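SOXX (Paracoccus pantotrophus, PDB 2C1D) is a heme c-binding subunit of the SoxXA cytochrome complex, a heme enzyme that initiates chemotrophic sulfur oxidation, and probably takes part in electron transfer. Local coordinates at residues A17-A22 with Q74-V79; V30-M33 with A37-N40; A43-G48 with T89-F94; V101-G106 with G112-A117. One frame throughout, in Å; residues are numbered along the deposited sequence.

Contact 1: A17-A22 with Q74-V79. With HEC (heme c), chain O.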
loop_
_atom_site.group_PDB
_atom_site.type_symbol
_atom_site.label_atom_id
_atom_site.label_comp_id
_atom_site.label_asym_id
_atom_site.label_seq_id
_atom_site.Cartn_x
_atom_site.Cartn_y
_atom_site.Cartn_z
ATOM N N ALA B 17 8.390 25.135 26.776
ATOM C CA ALA B 17 7.517 26.301 26.646
ATOM C C ALA B 17 6.266 26.015 25.780
ATOM O O ALA B 17 6.339 25.300 24.774
ATOM C CB ALA B 17 8.296 27.446 26.037
ATOM N N SER B 18 5.139 26.589 26.191
ATOM C CA SER B 18 3.890 26.505 25.433
ATOM C C SER B 18 4.141 27.001 24.034
ATOM O O SER B 18 4.852 27.996 23.824
ATOM C CB SER B 18 2.803 27.367 26.077
ATOM O OG SER B 18 1.591 27.311 25.342
ATOM N N LEU B 19 3.588 26.274 23.073
ATOM C CA LEU B 19 3.681 26.634 21.670
ATOM C C LEU B 19 2.842 27.861 21.341
ATOM O O LEU B 19 3.076 28.478 20.300
ATOM C CB LEU B 19 3.234 25.478 20.782
ATOM C CG LEU B 19 4.058 24.192 20.780
ATOM C CD1 LEU B 19 3.426 23.190 19.848
ATOM C CD2 LEU B 19 5.486 24.476 20.364
ATOM N N THR B 20 1.866 28.189 22.200
ATOM C CA THR B 20 0.962 29.324 21.975
ATOM C C THR B 20 0.898 30.387 23.076
ATOM O O THR B 20 0.510 31.519 22.794
ATOM C CB THR B 20 -0.482 28.847 21.762
ATOM O OG1 THR B 20 -0.954 28.189 22.940
ATOM C CG2 THR B 20 -0.585 27.820 20.633
ATOM N N GLY B 21 1.216 30.022 24.313
ATOM C CA GLY B 21 0.936 30.867 25.465
ATOM C C GLY B 21 -0.475 30.767 26.013
ATOM O O GLY B 21 -0.839 31.470 26.951
ATOM N N ALA B 22 -1.298 29.901 25.426
ATOM C CA ALA B 22 -2.680 29.780 25.849
ATOM C C ALA B 22 -2.878 28.369 26.392
ATOM O O ALA B 22 -2.358 27.417 25.818
ATOM C CB ALA B 22 -3.619 30.042 24.687
ATOM N N GLN B 74 7.500 16.838 28.056
ATOM C CA GLN B 74 7.802 15.666 27.246
ATOM C C GLN B 74 6.660 15.380 26.261
ATOM O O GLN B 74 6.908 15.069 25.112
ATOM C CB GLN B 74 8.079 14.473 28.145
ATOM C CG GLN B 74 9.423 14.637 28.832
ATOM C CD GLN B 74 9.705 13.623 29.925
ATOM O OE1 GLN B 74 8.802 13.160 30.635
ATOM N NE2 GLN B 74 10.977 13.294 30.074
ATOM N N LEU B 75 5.422 15.480 26.742
ATOM C CA LEU B 75 4.258 15.157 25.934
ATOM C C LEU B 75 4.180 16.145 24.777
ATOM O O LEU B 75 3.915 15.746 23.662
ATOM C CB LEU B 75 2.983 15.151 26.775
ATOM C CG LEU B 75 2.853 14.037 27.829
ATOM C CD1 LEU B 75 1.712 14.320 28.779
ATOM C CD2 LEU B 75 2.665 12.670 27.177
ATOM N N ARG B 76 4.481 17.422 25.026
ATOM C CA ARG B 76 4.448 18.439 23.961
ATOM C C ARG B 76 5.424 18.095 22.857
ATOM O O ARG B 76 5.090 18.121 21.668
ATOM C CB ARG B 76 4.744 19.830 24.548
ATOM C CG ARG B 76 4.897 20.977 23.554
ATOM C CD ARG B 76 5.137 22.327 24.252
ATOM N NE ARG B 76 4.007 22.652 25.112
ATOM C CZ ARG B 76 4.020 22.715 26.445
ATOM N NH1 ARG B 76 5.113 22.476 27.169
ATOM N NH2 ARG B 76 2.901 23.017 27.067
ATOM N N GLY B 77 6.642 17.744 23.258
ATOM C CA GLY B 77 7.665 17.378 22.309
ATOM C C GLY B 77 7.335 16.111 21.524
ATOM O O GLY B 77 7.673 16.036 20.367
ATOM N N ILE B 78 6.667 15.142 22.151
ATOM C CA ILE B 78 6.270 13.884 21.483
ATOM C C ILE B 78 5.161 14.154 20.451
ATOM O O ILE B 78 5.216 13.678 19.317
ATOM C CB ILE B 78 5.806 12.842 22.542
ATOM C CG1 ILE B 78 7.031 12.265 23.264
ATOM C CG2 ILE B 78 5.009 11.709 21.911
ATOM C CD1 ILE B 78 6.726 11.443 24.509
ATOM N N VAL B 79 4.170 14.942 20.833
ATOM C CA VAL B 79 3.101 15.326 19.892
ATOM C C VAL B 79 3.624 16.161 18.723
ATOM O O VAL B 79 3.317 15.861 17.561
ATOM C CB VAL B 79 1.921 16.004 20.614
ATOM C CG1 VAL B 79 0.794 16.339 19.653
ATOM C CG2 VAL B 79 1.364 15.068 21.690
HETATM FE FE HEC O . 1.941 8.013 18.931
HETATM C CHA HEC O . 4.443 6.806 20.912
HETATM C CHB HEC O . 0.881 10.030 21.433
HETATM C CHC HEC O . -0.341 9.377 16.833
HETATM C CHD HEC O . 2.718 5.682 16.489
HETATM N NA HEC O . 2.572 8.375 20.823
HETATM C C1A HEC O . 3.589 7.727 21.461
HETATM C C2A HEC O . 3.618 8.198 22.827
HETATM C C3A HEC O . 2.625 9.097 22.985
HETATM C C4A HEC O . 1.956 9.220 21.703
HETATM C CMA HEC O . 2.203 9.899 24.230
HETATM C CAA HEC O . 4.649 7.714 23.848
HETATM C CBA HEC O . 4.431 6.254 24.221
HETATM C CGA HEC O . 3.403 6.268 25.287
HETATM O O1A HEC O . 3.738 6.777 26.379
HETATM O O2A HEC O . 2.264 5.794 25.066
HETATM N NB HEC O . 0.536 9.394 19.105
HETATM C C1B HEC O . 0.301 10.182 20.211
HETATM C C2B HEC O . -0.656 11.218 19.859
HETATM C C3B HEC O . -1.012 11.032 18.585
HETATM C C4B HEC O . -0.254 9.895 18.095
HETATM C CMB HEC O . -1.207 12.261 20.842
HETATM C CAB HEC O . -2.014 11.912 17.780
HETATM C CBB HEC O . -1.657 13.242 17.827
HETATM N NC HEC O . 1.274 7.597 16.985
HETATM C C1C HEC O . 0.330 8.303 16.328
HETATM C C2C HEC O . 0.103 7.651 15.040
HETATM C C3C HEC O . 1.054 6.717 14.879
HETATM C C4C HEC O . 1.738 6.601 16.163
HETATM C CMC HEC O . -0.767 8.237 13.915
HETATM C CAC HEC O . 1.300 5.744 13.668
HETATM C CBC HEC O . 1.485 6.236 12.435
HETATM N ND HEC O . 3.380 6.490 18.713
HETATM C C1D HEC O . 3.494 5.627 17.631
HETATM C C2D HEC O . 4.555 4.683 17.900
HETATM C C3D HEC O . 5.088 5.045 19.292
HETATM C C4D HEC O . 4.289 6.163 19.711
HETATM C CMD HEC O . 5.063 3.531 16.990
HETATM C CAD HEC O . 6.216 4.364 20.120
HETATM C CBD HEC O . 7.532 5.073 19.801
HETATM C CGD HEC O . 8.594 4.111 19.308
HETATM O O1D HEC O . 8.871 4.083 18.061
HETATM O O2D HEC O . 9.140 3.383 20.192
#

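Contact 2: V30-M33 with A37-N40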
loop_
_atom_site.group_PDB
_atom_site.type_symbol
_atom_site.label_atom_id
_atom_site.label_comp_id
_atom_site.label_asym_id
_atom_site.label_seq_id
_atom_site.Cartn_x
_atom_site.Cartn_y
_atom_site.Cartn_z
ATOM N N VAL B 30 -9.480 15.824 22.764
ATOM C CA VAL B 30 -10.096 14.548 22.445
ATOM C C VAL B 30 -10.593 14.559 20.984
ATOM O O VAL B 30 -10.405 13.592 20.232
ATOM C CB VAL B 30 -11.265 14.239 23.390
ATOM C CG1 VAL B 30 -12.076 13.058 22.902
ATOM C CG2 VAL B 30 -10.731 13.932 24.787
ATOM N N ARG B 31 -11.261 15.637 20.609
ATOM C CA ARG B 31 -11.793 15.746 19.244
ATOM C C ARG B 31 -10.659 15.625 18.229
ATOM O O ARG B 31 -10.764 14.879 17.260
ATOM C CB ARG B 31 -12.549 17.063 19.043
ATOM C CG ARG B 31 -13.368 17.104 17.741
ATOM C CD ARG B 31 -14.038 18.432 17.518
ATOM N NE ARG B 31 -13.018 19.371 17.122
ATOM C CZ ARG B 31 -12.620 19.544 15.865
ATOM N NH1 ARG B 31 -13.224 18.912 14.838
ATOM N NH2 ARG B 31 -11.638 20.377 15.628
ATOM N N ILE B 32 -9.570 16.349 18.475
ATOM C CA ILE B 32 -8.416 16.344 17.593
ATOM C C ILE B 32 -7.847 14.928 17.476
ATOM O O ILE B 32 -7.498 14.478 16.399
ATOM C CB ILE B 32 -7.358 17.354 18.117
ATOM C CG1 ILE B 32 -7.882 18.794 17.970
ATOM C CG2 ILE B 32 -6.019 17.199 17.398
ATOM C CD1 ILE B 32 -7.260 19.782 18.922
ATOM N N MET B 33 -7.772 14.220 18.597
ATOM C CA MET B 33 -7.124 12.915 18.641
ATOM C C MET B 33 -7.942 11.818 17.935
ATOM O O MET B 33 -7.395 10.769 17.561
ATOM C CB MET B 33 -6.843 12.522 20.099
ATOM C CG MET B 33 -5.788 13.410 20.796
ATOM S SD MET B 33 -5.825 13.156 22.580
ATOM C CE MET B 33 -5.014 11.612 22.674
ATOM N N ALA B 37 -8.669 13.524 9.985
ATOM C CA ALA B 37 -7.894 14.492 9.232
ATOM C C ALA B 37 -7.071 15.348 10.172
ATOM O O ALA B 37 -6.337 16.193 9.722
ATOM C CB ALA B 37 -8.815 15.375 8.413
ATOM N N LEU B 38 -7.222 15.150 11.481
ATOM C CA LEU B 38 -6.458 15.924 12.452
ATOM C C LEU B 38 -5.382 15.036 13.088
ATOM O O LEU B 38 -4.448 14.642 12.404
ATOM C CB LEU B 38 -7.406 16.591 13.452
ATOM C CG LEU B 38 -8.419 17.580 12.853
ATOM C CD1 LEU B 38 -9.349 18.111 13.943
ATOM C CD2 LEU B 38 -7.707 18.749 12.089
ATOM N N GLY B 39 -5.508 14.697 14.358
ATOM C CA GLY B 39 -4.489 13.894 15.032
ATOM C C GLY B 39 -4.461 12.459 14.560
ATOM O O GLY B 39 -3.392 11.868 14.399
ATOM N N ASN B 40 -5.657 11.901 14.347
ATOM C CA ASN B 40 -5.818 10.525 13.882
ATOM C C ASN B 40 -5.014 9.546 14.744
ATOM O O ASN B 40 -4.521 8.529 14.251
ATOM C CB ASN B 40 -5.428 10.433 12.401
ATOM C CG ASN B 40 -5.963 9.178 11.720
ATOM O OD1 ASN B 40 -7.002 8.633 12.097
ATOM N ND2 ASN B 40 -5.257 8.731 10.694
#

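Contact 3: A43-G48 with T89-F94. With HEC (heme c), chain O.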
loop_
_atom_site.group_PDB
_atom_site.type_symbol
_atom_site.label_atom_id
_atom_site.label_comp_id
_atom_site.label_asym_id
_atom_site.label_seq_id
_atom_site.Cartn_x
_atom_site.Cartn_y
_atom_site.Cartn_z
ATOM N N ALA B 43 -5.678 5.755 14.967
ATOM C CA ALA B 43 -5.305 4.845 13.885
ATOM C C ALA B 43 -4.218 3.906 14.366
ATOM O O ALA B 43 -4.175 2.761 13.948
ATOM C CB ALA B 43 -4.830 5.577 12.620
ATOM N N CYS B 44 -3.349 4.394 15.256
ATOM C CA CYS B 44 -2.234 3.603 15.777
ATOM C C CYS B 44 -2.346 3.195 17.251
ATOM O O CYS B 44 -1.829 2.131 17.610
ATOM C CB CYS B 44 -0.935 4.368 15.567
ATOM S SG CYS B 44 -0.576 4.609 13.821
ATOM N N HIS B 45 -3.007 4.020 18.077
ATOM C CA HIS B 45 -3.140 3.821 19.533
ATOM C C HIS B 45 -4.565 3.580 19.992
ATOM O O HIS B 45 -5.489 4.287 19.596
ATOM C CB HIS B 45 -2.712 5.071 20.333
ATOM C CG HIS B 45 -1.288 5.494 20.144
ATOM N ND1 HIS B 45 -0.346 4.716 19.525
ATOM C CD2 HIS B 45 -0.648 6.631 20.492
ATOM C CE1 HIS B 45 0.806 5.359 19.498
ATOM N NE2 HIS B 45 0.645 6.531 20.058
ATOM N N GLN B 46 -4.731 2.632 20.904
ATOM C CA GLN B 46 -5.978 2.497 21.640
ATOM C C GLN B 46 -6.017 3.577 22.720
ATOM O O GLN B 46 -4.985 4.006 23.201
ATOM C CB GLN B 46 -6.060 1.129 22.327
ATOM C CG GLN B 46 -6.481 -0.025 21.432
ATOM C CD GLN B 46 -6.170 -1.406 22.052
ATOM O OE1 GLN B 46 -5.724 -1.489 23.207
ATOM N NE2 GLN B 46 -6.401 -2.484 21.280
ATOM N N ILE B 47 -7.213 4.018 23.069
ATOM C CA ILE B 47 -7.426 4.912 24.193
ATOM C C ILE B 47 -8.589 4.355 24.995
ATOM O O ILE B 47 -9.763 4.557 24.659
ATOM C CB ILE B 47 -7.720 6.359 23.730
ATOM C CG1 ILE B 47 -6.695 6.839 22.698
ATOM C CG2 ILE B 47 -7.733 7.286 24.940
ATOM C CD1 ILE B 47 -6.959 8.233 22.180
ATOM N N GLY B 48 -8.265 3.596 26.032
ATOM C CA GLY B 48 -9.283 2.976 26.872
ATOM C C GLY B 48 -10.256 3.954 27.504
ATOM O O GLY B 48 -11.440 3.654 27.648
ATOM N N THR B 89 11.112 6.748 14.644
ATOM C CA THR B 89 9.795 6.219 14.956
ATOM C C THR B 89 8.809 6.346 13.793
ATOM O O THR B 89 8.897 7.254 12.968
ATOM C CB THR B 89 9.207 6.865 16.217
ATOM O OG1 THR B 89 7.925 6.288 16.507
ATOM C CG2 THR B 89 8.922 8.357 16.034
ATOM N N PHE B 90 7.869 5.404 13.758
ATOM C CA PHE B 90 6.816 5.351 12.739
ATOM C C PHE B 90 5.822 6.482 13.009
ATOM O O PHE B 90 5.166 6.965 12.097
ATOM C CB PHE B 90 6.163 3.948 12.792
ATOM C CG PHE B 90 5.002 3.732 11.854
ATOM C CD1 PHE B 90 5.030 4.168 10.525
ATOM C CD2 PHE B 90 3.885 3.040 12.300
ATOM C CE1 PHE B 90 3.936 3.923 9.667
ATOM C CE2 PHE B 90 2.775 2.818 11.450
ATOM C CZ PHE B 90 2.823 3.247 10.126
ATOM N N MET B 91 5.723 6.928 14.265
ATOM C CA MET B 91 4.855 8.052 14.615
ATOM C C MET B 91 5.272 9.288 13.814
ATOM O O MET B 91 6.428 9.713 13.883
ATOM C CB MET B 91 4.933 8.370 16.118
ATOM C CG MET B 91 3.972 9.482 16.543
ATOM S SD MET B 91 3.545 9.406 18.295
ATOM C CE MET B 91 3.045 11.074 18.541
ATOM N N PRO B 92 4.351 9.863 13.038
ATOM C CA PRO B 92 4.682 11.060 12.274
ATOM C C PRO B 92 4.728 12.285 13.195
ATOM O O PRO B 92 4.209 12.243 14.301
ATOM C CB PRO B 92 3.541 11.148 11.256
ATOM C CG PRO B 92 2.334 10.538 12.007
ATOM C CD PRO B 92 2.944 9.451 12.861
ATOM N N ALA B 93 5.375 13.347 12.725
ATOM C CA ALA B 93 5.533 14.599 13.461
ATOM C C ALA B 93 4.359 15.463 13.109
ATOM O O ALA B 93 4.086 15.692 11.930
ATOM C CB ALA B 93 6.823 15.297 13.078
ATOM N N PHE B 94 3.661 15.934 14.132
ATOM C CA PHE B 94 2.465 16.743 13.915
ATOM C C PHE B 94 2.719 18.240 13.805
ATOM O O PHE B 94 1.826 18.977 13.412
ATOM C CB PHE B 94 1.428 16.400 14.972
ATOM C CG PHE B 94 0.817 15.042 14.761
ATOM C CD1 PHE B 94 1.345 13.925 15.371
ATOM C CD2 PHE B 94 -0.278 14.884 13.921
ATOM C CE1 PHE B 94 0.777 12.648 15.145
ATOM C CE2 PHE B 94 -0.851 13.620 13.711
ATOM C CZ PHE B 94 -0.314 12.515 14.330
HETATM FE FE HEC O . 1.941 8.013 18.931
HETATM C CHA HEC O . 4.443 6.806 20.912
HETATM C CHB HEC O . 0.881 10.030 21.433
HETATM C CHC HEC O . -0.341 9.377 16.833
HETATM C CHD HEC O . 2.718 5.682 16.489
HETATM N NA HEC O . 2.572 8.375 20.823
HETATM C C1A HEC O . 3.589 7.727 21.461
HETATM C C2A HEC O . 3.618 8.198 22.827
HETATM C C3A HEC O . 2.625 9.097 22.985
HETATM C C4A HEC O . 1.956 9.220 21.703
HETATM C CMA HEC O . 2.203 9.899 24.230
HETATM C CAA HEC O . 4.649 7.714 23.848
HETATM C CBA HEC O . 4.431 6.254 24.221
HETATM C CGA HEC O . 3.403 6.268 25.287
HETATM O O1A HEC O . 3.738 6.777 26.379
HETATM O O2A HEC O . 2.264 5.794 25.066
HETATM N NB HEC O . 0.536 9.394 19.105
HETATM C C1B HEC O . 0.301 10.182 20.211
HETATM C C2B HEC O . -0.656 11.218 19.859
HETATM C C3B HEC O . -1.012 11.032 18.585
HETATM C C4B HEC O . -0.254 9.895 18.095
HETATM C CMB HEC O . -1.207 12.261 20.842
HETATM C CAB HEC O . -2.014 11.912 17.780
HETATM C CBB HEC O . -1.657 13.242 17.827
HETATM N NC HEC O . 1.274 7.597 16.985
HETATM C C1C HEC O . 0.330 8.303 16.328
HETATM C C2C HEC O . 0.103 7.651 15.040
HETATM C C3C HEC O . 1.054 6.717 14.879
HETATM C C4C HEC O . 1.738 6.601 16.163
HETATM C CMC HEC O . -0.767 8.237 13.915
HETATM C CAC HEC O . 1.300 5.744 13.668
HETATM C CBC HEC O . 1.485 6.236 12.435
HETATM N ND HEC O . 3.380 6.490 18.713
HETATM C C1D HEC O . 3.494 5.627 17.631
HETATM C C2D HEC O . 4.555 4.683 17.900
HETATM C C3D HEC O . 5.088 5.045 19.292
HETATM C C4D HEC O . 4.289 6.163 19.711
HETATM C CMD HEC O . 5.063 3.531 16.990
HETATM C CAD HEC O . 6.216 4.364 20.120
HETATM C CBD HEC O . 7.532 5.073 19.801
HETATM C CGD HEC O . 8.594 4.111 19.308
HETATM O O1D HEC O . 8.871 4.083 18.061
HETATM O O2D HEC O . 9.140 3.383 20.192
#

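Contact 4: V101-G106 with G112-A117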
loop_
_atom_site.group_PDB
_atom_site.type_symbol
_atom_site.label_atom_id
_atom_site.label_comp_id
_atom_site.label_asym_id
_atom_site.label_seq_id
_atom_site.Cartn_x
_atom_site.Cartn_y
_atom_site.Cartn_z
ATOM N N VAL B 101 10.698 13.909 1.841
ATOM C CA VAL B 101 10.959 13.353 0.544
ATOM C C VAL B 101 9.644 13.317 -0.251
ATOM O O VAL B 101 8.645 12.723 0.195
ATOM C CB VAL B 101 11.575 11.944 0.642
ATOM C CG1 VAL B 101 12.046 11.491 -0.709
ATOM C CG2 VAL B 101 12.727 11.916 1.661
ATOM N N ARG B 102 9.644 13.981 -1.400
ATOM C CA ARG B 102 8.450 14.164 -2.218
ATOM C C ARG B 102 7.315 14.761 -1.406
ATOM O O ARG B 102 6.249 14.148 -1.255
ATOM C CB ARG B 102 8.020 12.842 -2.844
ATOM C CG ARG B 102 9.052 12.224 -3.786
ATOM C CD ARG B 102 8.512 11.050 -4.590
ATOM N NE ARG B 102 7.537 11.417 -5.632
ATOM C CZ ARG B 102 7.826 11.698 -6.899
ATOM N NH1 ARG B 102 6.860 12.012 -7.734
ATOM N NH2 ARG B 102 9.060 11.660 -7.352
ATOM N N PRO B 103 7.520 15.958 -0.848
ATOM C CA PRO B 103 6.472 16.562 -0.032
ATOM C C PRO B 103 5.214 16.744 -0.864
ATOM O O PRO B 103 5.274 17.181 -2.044
ATOM C CB PRO B 103 7.081 17.909 0.414
ATOM C CG PRO B 103 8.127 18.215 -0.596
ATOM C CD PRO B 103 8.695 16.846 -0.975
ATOM N N GLY B 104 4.081 16.401 -0.263
ATOM C CA GLY B 104 2.807 16.456 -0.956
ATOM C C GLY B 104 1.948 17.621 -0.525
ATOM O O GLY B 104 2.182 18.229 0.507
ATOM N N ASP B 105 0.941 17.930 -1.330
ATOM C CA ASP B 105 -0.058 18.936 -1.003
ATOM C C ASP B 105 -1.279 18.168 -0.488
ATOM O O ASP B 105 -2.089 17.670 -1.269
ATOM C CB ASP B 105 -0.395 19.740 -2.248
ATOM C CG ASP B 105 -1.596 20.655 -2.061
ATOM O OD1 ASP B 105 -1.921 21.021 -0.904
ATOM O OD2 ASP B 105 -2.242 21.065 -3.047
ATOM N N GLY B 106 -1.396 18.059 0.832
ATOM C CA GLY B 106 -2.442 17.259 1.442
ATOM C C GLY B 106 -2.396 15.826 0.914
ATOM O O GLY B 106 -1.333 15.223 0.834
ATOM N N GLY B 112 3.692 19.659 -2.949
ATOM C CA GLY B 112 3.466 20.762 -2.028
ATOM C C GLY B 112 4.797 21.446 -1.750
ATOM O O GLY B 112 5.803 20.770 -1.483
ATOM N N ALA B 113 4.807 22.774 -1.874
ATOM C CA ALA B 113 5.996 23.589 -1.623
ATOM C C ALA B 113 6.246 23.680 -0.137
ATOM O O ALA B 113 5.351 24.071 0.626
ATOM C CB ALA B 113 5.794 24.999 -2.186
ATOM N N GLU B 114 7.436 23.288 0.285
ATOM C CA GLU B 114 7.828 23.479 1.659
ATOM C C GLU B 114 8.156 24.959 1.839
ATOM O O GLU B 114 8.667 25.574 0.900
ATOM C CB GLU B 114 9.034 22.606 1.991
ATOM C CG GLU B 114 8.654 21.137 2.033
ATOM C CD GLU B 114 9.828 20.200 2.229
ATOM O OE1 GLU B 114 9.600 19.053 2.634
ATOM O OE2 GLU B 114 10.972 20.592 1.966
ATOM N N PRO B 115 7.884 25.538 3.013
ATOM C CA PRO B 115 7.286 24.835 4.158
ATOM C C PRO B 115 5.819 24.561 3.963
ATOM O O PRO B 115 5.070 25.417 3.504
ATOM C CB PRO B 115 7.497 25.805 5.331
ATOM C CG PRO B 115 7.644 27.150 4.705
ATOM C CD PRO B 115 8.163 26.954 3.320
ATOM N N LEU B 116 5.435 23.342 4.308
ATOM C CA LEU B 116 4.049 22.918 4.367
ATOM C C LEU B 116 3.354 23.475 5.602
ATOM O O LEU B 116 4.007 23.771 6.621
ATOM C CB LEU B 116 4.010 21.393 4.466
ATOM C CG LEU B 116 3.873 20.514 3.221
ATOM C CD1 LEU B 116 4.362 21.143 1.932
ATOM C CD2 LEU B 116 4.479 19.134 3.458
ATOM N N ALA B 117 2.030 23.554 5.560
ATOM C CA ALA B 117 1.276 23.649 6.809
ATOM C C ALA B 117 1.586 22.419 7.666
ATOM O O ALA B 117 1.620 21.289 7.148
ATOM C CB ALA B 117 -0.223 23.715 6.546
#

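Contact 1: A17-A22 with Q74-V79
Ser18 and Arg76 bring their CA atoms to 8.2 Å, the nearest backbone approach between loop 17-22 and helical segment 74-79. The loop is shaped by an ST turn and ST motif at Ser18, whose OG accepts from Thr20 N, while Gly21 N lies 2.9 Å from Ser18 OG as the second donor. Arg76 spans the gap from helix 72-81 of the cytochrome c fold. With CG anti to the backbone N (chi1 174°), its chain runs straight out and then bends at chi3, which lays the guanidinium alongside the loop. The backbone of Ala17 and Ser18 passes over one guanidinium face, with Ser18 CA 3.9 Å from Arg76 NE. The charge is met elsewhere: NE pairs with Glu126, NH2 with Glu72, and NH1 bonds to the carbonyl O of Val15. Glu126 also accepts from the N of Leu19, tying loop and arginine to helix 122-133. Turned the other way on the same helix, Ile78 rests CG2 3.7 Å from heme atom C3A. At the loop, the side chains of Leu19 and Arg76 run antiparallel past one another, CG of Leu19 4.1 Å from CD of Arg76, while Ala17 O sits 3.2 Å from that same CD.

Contact 2: V30-M33 with A37-N40
Leu38 lays its side chain against Ile32 and Arg31 where helix 26-33 gives way to the loop that follows. Its CB points at the helix and lies 3.6 Å from the carbonyl O of Ile32; the same CB is 4.2 Å from Ile32 CG2, the one apolar side-chain contact here. CG stands beside the backbone N and anti to the carbonyl carbon (chi1 -61°), which carries the chain along the helix toward Arg31. CG branches, and its CD1 ends 3.6 Å from Arg31 NH2, the leucine tip and the long arginine chain crossing at a slant. The arginine bends at chi3 to get there, and its NH2 forms a salt bridge with Glu28.

Beside these contacts a single backbone hydrogen bond ties the loop to the helix end. Gly39 N donates to Ile32 O at 2.9 Å, somewhat bent, the donor tilted 34° from the carbonyl plane. Glycine fits this spot because a CB would come within 2.8 Å of that same oxygen. Met33 turns its CB away from 37-40, and its side chain packs on Cys41, Ile47, Leu63 and Phe131. Gly39 and Asn40 touch the heme and run directly into Cys41, which is covalently bound to it, followed by Cys44 and the iron ligand His45: the N-terminal helix delivering the chain to the CXXCH heme-attachment motif, as in class I cytochromes c.

Contact 3: A43-G48 with T89-F94
His45 and Met91 face each other across the heme iron, NE2 of His45 at 2.3 Å from the iron and SD of Met91 at 2.2 Å from it, as the two axial ligands. This is the tight part: the ligand atoms lie 4.4 Å apart with the metal between them, and Met91 CG, anti to its backbone N (chi1 -176°), starts an extended chain that brings the sulfur over the porphyrin. Cys44 SG is bonded covalently to heme CAC. Direct contact between the segments is looser, since Cys44 SG merely approaches Phe90 CE2 at 4.5 Å, oblique to the ring. Phe90 and Phe94 each turn one face to a heme vinyl-derived carbon, CBC and CBB respectively. Thr89 OG1 donates to propionate O1D at 2.9 Å and accepts from Met91 N at 3.2 Å, an ST turn. With a valine in its place, the propionate would probably lose this donor and the Met91 N its acceptor, leaving the ligand loop less firmly set. The outer side is covered rather than open: Phe90 packs on Cys183 of SOXA, and Pro92 on Leu176 of SOXA. Within the chain, Met91 rests on Ile78 and Ala93 on Asn81, both from helix 72-81.

Contact 4: V101-G106 with G112-A117
Pro103 packs against Gly112, Glu114 and Leu116 in a surface contact between two arms of the long loop that joins helix 72-81 to helix 122-133. Neither arm is helix or strand, and the site lies well away from the heme. One backbone bond ties them: Gly112 N donates to Pro103 O at 3.1 Å, nearly straight at 176°, though the donor stands above the carbonyl plane and not on a lone pair. Gly112 is pressed close to the other arm, where a CB would run into Gly104 O at 2.5 Å. Asp105 adds its CB, 4.0 Å from Gly112 CA.

The Glu114 side chain lies nearly perpendicular to the proline side chain; extended beyond CG (chi2 175°), it brings OE1 to 3.5 Å from Pro103 CB. That oxygen accepts a hydrogen bond from the backbone N of Phe100, just before the segment. A leucine in its place would be likely to leave the Phe100 N without this acceptor and to let the Pro103 arm shift. Leu116 CD2 comes 3.8 Å from Gly104 O and 4.2 Å from Pro103 CB.

Arg102 turns its CB away from 112-117, and its guanidinium bonds to the carbonyl O of Glu232 and of Thr233 of SOXA and makes a cation-pi contact with Phe234 of SOXA. The arms are therefore joined by one hydrogen bond between backbone peptides and by van der Waals contact around a proline, part of it with polar oxygens, with no salt bridge between them, while the charged arginine is spent on the partner subunit.

Contact 3 is the buried core, contacts 1 and 2 are partly buried, and contact 4 lies on the surface. Heme c joins the first three, all of which touch it. Ile78 O of contact 1 reaches Met91 CE of contact 3 at 3.5 Å, and Gly39 O of contact 2 meets Phe94 CZ of contact 3 at 3.1 Å. Segment 89-94 of contact 3 and both segments of contact 4 share the loop between helices 72-81 and 122-133, and both contacts meet SOXA, yet contact 4 touches none of the others. Chemistry follows place: metal bonds and a thioether link at the centre, an arginine with outside carboxylates in contact 1, single backbone hydrogen bonds in contacts 2 and 4.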